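Local coordinates for pectate lyase (Bacillus subtilis, PDB 5AMV), which cleaves polygalacturonate by calcium-dependent elimination, giving oligosaccharides with an unsaturated galacturonosyl residue at their non-reducing ends, at residues A91-T96 with K213-K218; F201-R206 with S302-S307. One frame throughout, in Å; residues are numbered along the deposited sequence. Where two conformers were deposited one is given.

Each contact centres on a tyrosine, used by its ring face in contact 1 and by its hydroxyl in contact 2. Contact 1 is peripheral and partly buried, its centre about 28 Å from that of the chain, joining the break between helices 85-92 and 94-97 to the hairpin 213-218. Contact 2 is buried, about 14 Å from the chain centre, joining the turn after strand 200-202 to the loop 302-307. Contact 1 buries 166 Å² through a proline CH-pi contact and van der Waals touch; contact 2 buries 86 Å² around a carboxylate. They share no element; Asp208 lies between the two regions, its side chain forming a salt bridge with Lys218 and its backbone N hydrogen-bonding to Tyr304 OH.

Contact 1: A91-T96 with K213-K218; sequences AYDPST and KYYGRK
Tyr215 turns its CG beside its own backbone N and anti to the carbonyl carbon (chi1 -46°), which sends the ring toward the break between two helices and lays one face under Pro94. Pro94 CD stands 3.7 Å from the centroid of the Tyr215 ring and 12° off its normal, a CH-pi contact nearly over the ring centre. Asp93 comes in at the CE1 corner: its CA lies 3.5 Å from Tyr215 CE1, while its OD2 is 3.8 Å from the same CE1. The phenol oxygen sits near Asp93 N, at 3.3 Å from Tyr215 OH, but the angle is too poor for a bond; its hydrogen-bonding partner is Leu89 O in helix 85-92.

The ring projects from a beta hairpin with a two-residue loop, an excursion from the parallel beta-helix of this lyase family. Its type I' turn runs from Tyr214 to Arg217, and positive phi values at Tyr215 and Gly216 form the bend. Arg217, which follows Gly216, belongs to the glycan pocket, whereas the Tyr215 side chain is about 13 Å from a bound galacturonate.

Across the contact, Asp93 is the N-cap of helix 94-97. Its carboxylate swings opposite the backbone N (chi1 -168°), and OD1 takes Ser95 N at 2.9 Å through the anti lone pair and Ser95 OG at 2.8 Å from above the carboxylate plane. Replacing Tyr215 by an alanine is likely to leave Pro94 CD without its aromatic face and Leu89 O without the phenol. Trp169 meets the Tyr215 ring edge-to-face and also touches Pro94.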
ATOM      1  N   ALA A  91     -24.039 -16.282 -13.627  1.00 11.14           N
ATOM      2  CA  ALA A  91     -23.081 -17.189 -14.288  1.00 11.25           C
ATOM      3  C   ALA A  91     -22.182 -17.936 -13.330  1.00 11.51           C
ATOM      4  O   ALA A  91     -21.829 -19.104 -13.575  1.00 11.32           O
ATOM      5  CB  ALA A  91     -22.210 -16.419 -15.345  1.00 10.97           C
ATOM      6  N   TYR A  92     -21.750 -17.260 -12.259  1.00 10.47           N
ATOM      7  CA  TYR A  92     -20.700 -17.827 -11.435  1.00 10.27           C
ATOM      8  C   TYR A  92     -21.136 -18.155  -9.992  1.00 10.14           C
ATOM      9  O   TYR A  92     -20.284 -18.404  -9.117  1.00 10.51           O
ATOM     10  CB  TYR A  92     -19.451 -16.898 -11.475  1.00  9.20           C
ATOM     11  CG  TYR A  92     -19.053 -16.679 -12.914  1.00  9.09           C
ATOM     12  CD1 TYR A  92     -18.733 -17.776 -13.741  1.00  8.79           C
ATOM     13  CD2 TYR A  92     -19.056 -15.395 -13.475  1.00  8.72           C
ATOM     14  CE1 TYR A  92     -18.399 -17.602 -15.091  1.00  8.58           C
ATOM     15  CE2 TYR A  92     -18.740 -15.194 -14.813  1.00  8.35           C
ATOM     16  CZ  TYR A  92     -18.416 -16.301 -15.625  1.00  8.02           C
ATOM     17  OH  TYR A  92     -18.117 -16.090 -16.936  1.00  9.07           O
ATOM     18  N   ASP A  93     -22.445 -18.166  -9.762  1.00  9.83           N
ATOM     19  CA  ASP A  93     -22.963 -18.528  -8.445  1.00 10.30           C
ATOM     20  C   ASP A  93     -22.405 -19.909  -8.060  1.00 10.63           C
ATOM     21  O   ASP A  93     -22.570 -20.856  -8.822  1.00  9.55           O
ATOM     22  CB  ASP A  93     -24.493 -18.565  -8.470  1.00 10.97           C
ATOM     23  CG  ASP A  93     -25.094 -18.640  -7.066  1.00 15.83           C
ATOM     24  OD1 ASP A  93     -24.798 -19.593  -6.332  1.00 15.79           O
ATOM     25  OD2 ASP A  93     -25.821 -17.702  -6.674  1.00 19.20           O
ATOM     26  N   PRO A  94     -21.749 -20.027  -6.892  1.00 10.80           N
ATOM     27  CA  PRO A  94     -21.187 -21.357  -6.503  1.00 11.36           C
ATOM     28  C   PRO A  94     -22.220 -22.502  -6.561  1.00 11.86           C
ATOM     29  O   PRO A  94     -21.814 -23.643  -6.824  1.00 12.24           O
ATOM     30  CB  PRO A  94     -20.743 -21.129  -5.056  1.00 12.21           C
ATOM     31  CG  PRO A  94     -20.337 -19.646  -5.056  1.00 12.37           C
ATOM     32  CD  PRO A  94     -21.407 -18.985  -5.892  1.00 10.30           C
ATOM     33  N   SER A  95     -23.507 -22.204  -6.353  1.00 12.05           N
ATOM     34  CA  SER A  95     -24.560 -23.257  -6.392  1.00 12.36           C
ATOM     35  C   SER A  95     -24.722 -23.921  -7.754  1.00 11.87           C
ATOM     36  O   SER A  95     -25.174 -25.066  -7.821  1.00 10.94           O
ATOM     37  CB  SER A  95     -25.917 -22.727  -5.915  1.00 12.73           C
ATOM     38  OG  SER A  95     -26.440 -21.775  -6.828  1.00 17.36           O
ATOM     39  N   THR A  96     -24.308 -23.239  -8.829  1.00 10.44           N
ATOM     40  CA  THR A  96     -24.400 -23.784 -10.193  1.00 10.98           C
ATOM     41  C   THR A  96     -23.068 -23.843 -10.955  1.00 10.38           C
ATOM     42  O   THR A  96     -22.933 -24.595 -11.955  1.00 10.78           O
ATOM     43  CB  THR A  96     -25.391 -22.983 -11.061  1.00 11.60           C
ATOM     44  OG1 THR A  96     -24.960 -21.609 -11.109  1.00  9.85           O
ATOM     45  CG2 THR A  96     -26.810 -23.059 -10.505  1.00 10.34           C
ATOM     46  N   LYS A 213     -22.900  -7.404  -0.201  1.00 18.53           N
ATOM     47  CA  LYS A 213     -22.269  -8.715  -0.195  1.00 19.15           C
ATOM     48  C   LYS A 213     -22.916  -9.566  -1.273  1.00 18.10           C
ATOM     49  O   LYS A 213     -24.138  -9.563  -1.420  1.00 19.10           O
ATOM     50  CB  LYS A 213     -22.481  -9.438   1.139  1.00 19.97           C
ATOM     51  CG  LYS A 213     -21.667  -8.908   2.296  1.00 22.68           C
ATOM     52  CD  LYS A 213     -22.033  -9.631   3.588  1.00 27.29           C
ATOM     53  CE  LYS A 213     -20.775  -9.742   4.434  1.00 32.02           C
ATOM     54  NZ  LYS A 213     -21.043 -10.176   5.832  1.00 34.96           N
ATOM     55  N   TYR A 214     -22.094 -10.306  -2.002  1.00 16.62           N
ATOM     56  CA  TYR A 214     -22.599 -11.225  -3.015  1.00 15.40           C
ATOM     57  C   TYR A 214     -21.980 -12.568  -2.714  1.00 15.16           C
ATOM     58  O   TYR A 214     -20.773 -12.644  -2.471  1.00 13.73           O
ATOM     59  CB  TYR A 214     -22.224 -10.781  -4.452  1.00 13.72           C
ATOM     60  CG  TYR A 214     -22.764  -9.436  -4.880  1.00 13.69           C
ATOM     61  CD1 TYR A 214     -24.116  -9.113  -4.708  1.00 11.79           C
ATOM     62  CD2 TYR A 214     -21.924  -8.495  -5.487  1.00 12.70           C
ATOM     63  CE1 TYR A 214     -24.616  -7.877  -5.126  1.00 12.79           C
ATOM     64  CE2 TYR A 214     -22.399  -7.260  -5.890  1.00 12.50           C
ATOM     65  CZ  TYR A 214     -23.741  -6.954  -5.710  1.00 12.35           C
ATOM     66  OH  TYR A 214     -24.193  -5.727  -6.117  1.00 15.25           O
ATOM     67  N   TYR A 215     -22.810 -13.623  -2.708  1.00 15.78           N
ATOM     68  CA  TYR A 215     -22.365 -14.948  -2.276  1.00 15.46           C
ATOM     69  C   TYR A 215     -21.873 -14.877  -0.823  1.00 16.13           C
ATOM     70  O   TYR A 215     -20.949 -15.594  -0.420  1.00 16.10           O
ATOM     71  CB  TYR A 215     -21.243 -15.486  -3.173  1.00 15.39           C
ATOM     72  CG  TYR A 215     -21.416 -15.363  -4.690  1.00 12.19           C
ATOM     73  CD1 TYR A 215     -22.662 -15.561  -5.327  1.00  9.40           C
ATOM     74  CD2 TYR A 215     -20.306 -15.100  -5.498  1.00 12.03           C
ATOM     75  CE1 TYR A 215     -22.781 -15.447  -6.728  1.00 10.94           C
ATOM     76  CE2 TYR A 215     -20.414 -15.000  -6.884  1.00 12.04           C
ATOM     77  CZ  TYR A 215     -21.648 -15.179  -7.482  1.00 11.99           C
ATOM     78  OH  TYR A 215     -21.707 -15.090  -8.855  1.00 10.85           O
ATOM     79  N   GLY A 216     -22.492 -13.973  -0.071  1.00 16.57           N
ATOM     80  CA  GLY A 216     -22.122 -13.712   1.307  1.00 17.32           C
ATOM     81  C   GLY A 216     -20.797 -13.001   1.556  1.00 17.84           C
ATOM     82  O   GLY A 216     -20.385 -12.893   2.719  1.00 18.27           O
ATOM     83  N   ARG A 217     -20.157 -12.503   0.482  1.00 16.43           N
ATOM     84  CA  ARG A 217     -18.822 -11.910   0.588  0.50 15.70           C
ATOM     85  C   ARG A 217     -18.850 -10.441   0.146  1.00 14.91           C
ATOM     86  O   ARG A 217     -19.477 -10.093  -0.857  1.00 15.21           O
ATOM     87  CB  ARG A 217     -17.773 -12.694  -0.235  0.50 15.42           C
ATOM     88  CG  ARG A 217     -17.574 -14.207   0.101  0.50 16.26           C
ATOM     89  CD  ARG A 217     -16.990 -14.475   1.524  0.50 14.43           C
ATOM     90  NE  ARG A 217     -15.605 -14.027   1.725  0.50 15.88           N
ATOM     91  CZ  ARG A 217     -15.025 -13.923   2.925  0.50 17.31           C
ATOM     92  NH1 ARG A 217     -15.706 -14.225   4.024  0.50 19.38           N
ATOM     93  NH2 ARG A 217     -13.769 -13.513   3.044  0.50 19.07           N
ATOM     94  N   LYS A 218     -18.161  -9.586   0.917  1.00 14.74           N
ATOM     95  CA  LYS A 218     -18.029  -8.143   0.634  0.55 14.04           C
ATOM     96  C   LYS A 218     -17.665  -7.954  -0.825  1.00 12.64           C
ATOM     97  O   LYS A 218     -16.684  -8.542  -1.264  1.00 12.86           O
ATOM     98  CB  LYS A 218     -16.897  -7.526   1.492  0.55 14.44           C
ATOM     99  CG  LYS A 218     -16.807  -5.980   1.436  0.55 14.54           C
ATOM    100  CD  LYS A 218     -15.397  -5.437   1.818  0.55 18.58           C
ATOM    101  CE  LYS A 218     -15.242  -4.941   3.276  0.55 21.45           C
ATOM    102  NZ  LYS A 218     -13.909  -4.182   3.578  0.55 20.65           N
TER

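Contact 2: F201-R206 with S302-S307; sequences FNDGSR and SSYPFS
Asp203 opens a type II' beta turn just beyond strand 200-202 of the parallel beta-helix, and Tyr304, from the loop between strands 287-296 and 310-312, reaches across to its carboxylate. The turn is defined by Arg206 N donating to Asp203 O at 3.1 Å, with Gly204 supplying the positive phi that its second position requires. An Asx turn overlaps it: Asn202 OD1 accepts from Gly204 N at 3.0 Å, the donor tilted 24° from the carbonyl plane. The backbone carrying Asp203 is thus fixed from both sides in sequence.

The contact rests almost wholly on one side chain from each segment. Tyr304 OH gives a weak hydrogen bond to Asp203 OD2 at 2.6 Å. The geometry suggests why it is weak despite its length: Asp203 OD2 lies well out of the Tyr304 ring plane and only 3.4 Å from Tyr304 CZ, so the hydrogen would probably have to leave the ring plane to point at OD2. Carboxylate and ring planes stand 63° apart. With CG beside the Tyr304 backbone N (chi1 -59°), the length of the phenol lets OH span the gap between Asp203 CA and Tyr304 CA, 10.8 Å.

Each group has a further partner outside the two segments. Asp203 OD1 hydrogen-bonds to His245 ND1, and Tyr304 OH to Asp208 N. The side chains of the calcium ligands Asp223 and Asp184 lie about 9 and 10 Å from that of Asp203. The Asp203 carboxylate thus has a partner at each oxygen, one of them weak, which probably limits its rotation, while Tyr304 OH bridges Asp203 and the backbone of Asp208.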
ATOM      1  N   PHE A 201      -2.912   7.996   2.738  1.00  6.52           N
ATOM      2  CA  PHE A 201      -3.622   6.992   1.928  1.00  6.57           C
ATOM      3  C   PHE A 201      -4.961   6.730   2.593  1.00  7.06           C
ATOM      4  O   PHE A 201      -5.001   6.398   3.769  1.00  5.87           O
ATOM      5  CB  PHE A 201      -2.794   5.685   1.875  1.00  6.52           C
ATOM      6  CG  PHE A 201      -1.419   5.874   1.335  1.00  6.86           C
ATOM      7  CD1 PHE A 201      -1.205   5.781  -0.038  1.00  6.43           C
ATOM      8  CD2 PHE A 201      -0.325   6.164   2.183  1.00  6.73           C
ATOM      9  CE1 PHE A 201       0.058   5.975  -0.572  1.00  5.45           C
ATOM     10  CE2 PHE A 201       0.973   6.375   1.659  1.00  8.24           C
ATOM     11  CZ  PHE A 201       1.178   6.274   0.282  1.00  6.65           C
ATOM     12  N   ASN A 202      -6.058   6.884   1.846  1.00  7.34           N
ATOM     13  CA  ASN A 202      -7.389   6.609   2.392  1.00  7.26           C
ATOM     14  C   ASN A 202      -8.349   6.199   1.277  1.00  7.74           C
ATOM     15  O   ASN A 202      -7.976   6.173   0.110  1.00  6.32           O
ATOM     16  CB  ASN A 202      -7.915   7.842   3.202  1.00  7.77           C
ATOM     17  CG  ASN A 202      -7.965   9.103   2.354  1.00  7.82           C
ATOM     18  OD1 ASN A 202      -8.607   9.107   1.307  1.00  9.12           O
ATOM     19  ND2 ASN A 202      -7.281  10.161   2.777  1.00  7.76           N
ATOM     20  N   ASP A 203      -9.602   5.961   1.635  1.00  6.44           N
ATOM     21  CA  ASP A 203     -10.575   5.501   0.634  1.00  7.04           C
ATOM     22  C   ASP A 203     -11.513   6.623   0.149  1.00  7.69           C
ATOM     23  O   ASP A 203     -12.581   6.340  -0.392  1.00  8.82           O
ATOM     24  CB  ASP A 203     -11.357   4.290   1.194  1.00  8.19           C
ATOM     25  CG  ASP A 203     -10.525   3.021   1.189  1.00  7.90           C
ATOM     26  OD1 ASP A 203      -9.395   3.017   0.596  1.00  9.04           O
ATOM     27  OD2 ASP A 203     -11.000   2.020   1.771  1.00  6.97           O
ATOM     28  N   GLY A 204     -11.125   7.881   0.355  1.00  7.65           N
ATOM     29  CA  GLY A 204     -11.852   9.031  -0.173  1.00  8.86           C
ATOM     30  C   GLY A 204     -13.282   9.024   0.328  1.00  9.53           C
ATOM     31  O   GLY A 204     -13.525   8.781   1.520  1.00  9.91           O
ATOM     32  N   SER A 205     -14.223   9.219  -0.604  1.00 10.19           N
ATOM     33  CA  SER A 205     -15.638   9.332  -0.268  1.00 10.39           C
ATOM     34  C   SER A 205     -16.393   8.004  -0.455  1.00  9.84           C
ATOM     35  O   SER A 205     -17.625   7.977  -0.386  1.00 11.11           O
ATOM     36  CB  SER A 205     -16.288  10.414  -1.127  1.00 10.95           C
ATOM     37  OG  SER A 205     -16.266  10.014  -2.492  1.00 14.04           O
ATOM     38  N   ARG A 206     -15.644   6.918  -0.634  1.00  8.40           N
ATOM     39  CA  ARG A 206     -16.241   5.612  -0.939  1.00  9.40           C
ATOM     40  C   ARG A 206     -15.771   4.523   0.050  1.00  9.64           C
ATOM     41  O   ARG A 206     -15.142   3.516  -0.334  1.00  8.77           O
ATOM     42  CB  ARG A 206     -15.991   5.224  -2.408  1.00  9.45           C
ATOM     43  CG  ARG A 206     -16.846   6.111  -3.348  1.00  8.04           C
ATOM     44  CD  ARG A 206     -16.881   5.620  -4.792  1.00  9.95           C
ATOM     45  NE  ARG A 206     -15.635   5.891  -5.538  1.00  8.05           N
ATOM     46  CZ  ARG A 206     -15.549   5.814  -6.874  1.00  9.29           C
ATOM     47  NH1 ARG A 206     -16.612   5.443  -7.581  1.00  6.27           N
ATOM     48  NH2 ARG A 206     -14.416   6.078  -7.525  1.00  7.78           N
ATOM     49  N   SER A 302     -18.109   0.466  13.260  1.00 20.14           N
ATOM     50  CA  SER A 302     -18.968  -0.054  12.194  1.00 20.84           C
ATOM     51  C   SER A 302     -18.241   0.057  10.855  1.00 19.79           C
ATOM     52  O   SER A 302     -18.478  -0.728   9.938  1.00 22.13           O
ATOM     53  CB  SER A 302     -20.325   0.671  12.145  1.00 21.04           C
ATOM     54  OG  SER A 302     -20.149   2.070  12.047  1.00 25.22           O
ATOM     55  N   SER A 303     -17.349   1.027  10.742  1.00 18.49           N
ATOM     56  CA  SER A 303     -16.499   1.118   9.574  0.50 17.08           C
ATOM     57  C   SER A 303     -15.049   0.822   9.963  1.00 16.86           C
ATOM     58  O   SER A 303     -14.531   1.355  10.970  1.00 18.06           O
ATOM     59  CB  SER A 303     -16.628   2.478   8.904  0.50 17.43           C
ATOM     60  OG  SER A 303     -17.965   2.697   8.483  0.50 16.12           O
ATOM     61  N   TYR A 304     -14.425  -0.034   9.175  1.00 13.54           N
ATOM     62  CA  TYR A 304     -13.012  -0.425   9.312  1.00 10.73           C
ATOM     63  C   TYR A 304     -12.594  -0.832  10.751  1.00 10.94           C
ATOM     64  O   TYR A 304     -11.638  -0.276  11.292  1.00 11.36           O
ATOM     65  CB  TYR A 304     -12.110   0.704   8.807  1.00 10.25           C
ATOM     66  CG  TYR A 304     -12.368   1.080   7.345  1.00  9.73           C
ATOM     67  CD1 TYR A 304     -12.156   0.158   6.335  1.00  7.84           C
ATOM     68  CD2 TYR A 304     -12.839   2.366   7.000  1.00  8.21           C
ATOM     69  CE1 TYR A 304     -12.369   0.506   5.005  1.00  7.63           C
ATOM     70  CE2 TYR A 304     -13.056   2.726   5.678  1.00  8.03           C
ATOM     71  CZ  TYR A 304     -12.825   1.804   4.686  1.00  9.08           C
ATOM     72  OH  TYR A 304     -13.036   2.159   3.354  1.00  8.22           O
ATOM     73  N   PRO A 305     -13.292  -1.810  11.339  1.00 10.49           N
ATOM     74  CA  PRO A 305     -12.873  -2.288  12.659  1.00 10.49           C
ATOM     75  C   PRO A 305     -11.515  -2.993  12.600  1.00  9.82           C
ATOM     76  O   PRO A 305     -11.203  -3.723  11.638  1.00  9.96           O
ATOM     77  CB  PRO A 305     -13.977  -3.285  13.041  1.00 11.65           C
ATOM     78  CG  PRO A 305     -14.497  -3.802  11.663  1.00 11.77           C
ATOM     79  CD  PRO A 305     -14.507  -2.507  10.853  1.00 10.71           C
ATOM     80  N   PHE A 306     -10.705  -2.755  13.616  1.00  8.80           N
ATOM     81  CA  PHE A 306      -9.372  -3.333  13.663  1.00  7.94           C
ATOM     82  C   PHE A 306      -9.425  -4.840  13.761  1.00  8.79           C
ATOM     83  O   PHE A 306     -10.171  -5.388  14.594  1.00 10.78           O
ATOM     84  CB  PHE A 306      -8.675  -2.815  14.939  1.00  7.32           C
ATOM     85  CG  PHE A 306      -7.262  -3.343  15.123  1.00  7.00           C
ATOM     86  CD1 PHE A 306      -7.057  -4.521  15.835  1.00  7.83           C
ATOM     87  CD2 PHE A 306      -6.148  -2.633  14.634  1.00  7.70           C
ATOM     88  CE1 PHE A 306      -5.748  -5.044  16.015  1.00  8.49           C
ATOM     89  CE2 PHE A 306      -4.851  -3.135  14.832  1.00  7.13           C
ATOM     90  CZ  PHE A 306      -4.663  -4.352  15.501  1.00  7.11           C
ATOM     91  N   SER A 307      -8.585  -5.523  12.958  1.00  8.50           N
ATOM     92  CA  SER A 307      -8.435  -6.975  13.058  0.50  8.50           C
ATOM     93  C   SER A 307      -7.031  -7.315  13.601  1.00  8.59           C
ATOM     94  O   SER A 307      -6.886  -7.952  14.655  1.00  9.78           O
ATOM     95  CB  SER A 307      -8.667  -7.613  11.672  0.50  8.95           C
ATOM     96  OG  SER A 307      -8.719  -9.022  11.718  0.50  7.89           O
TER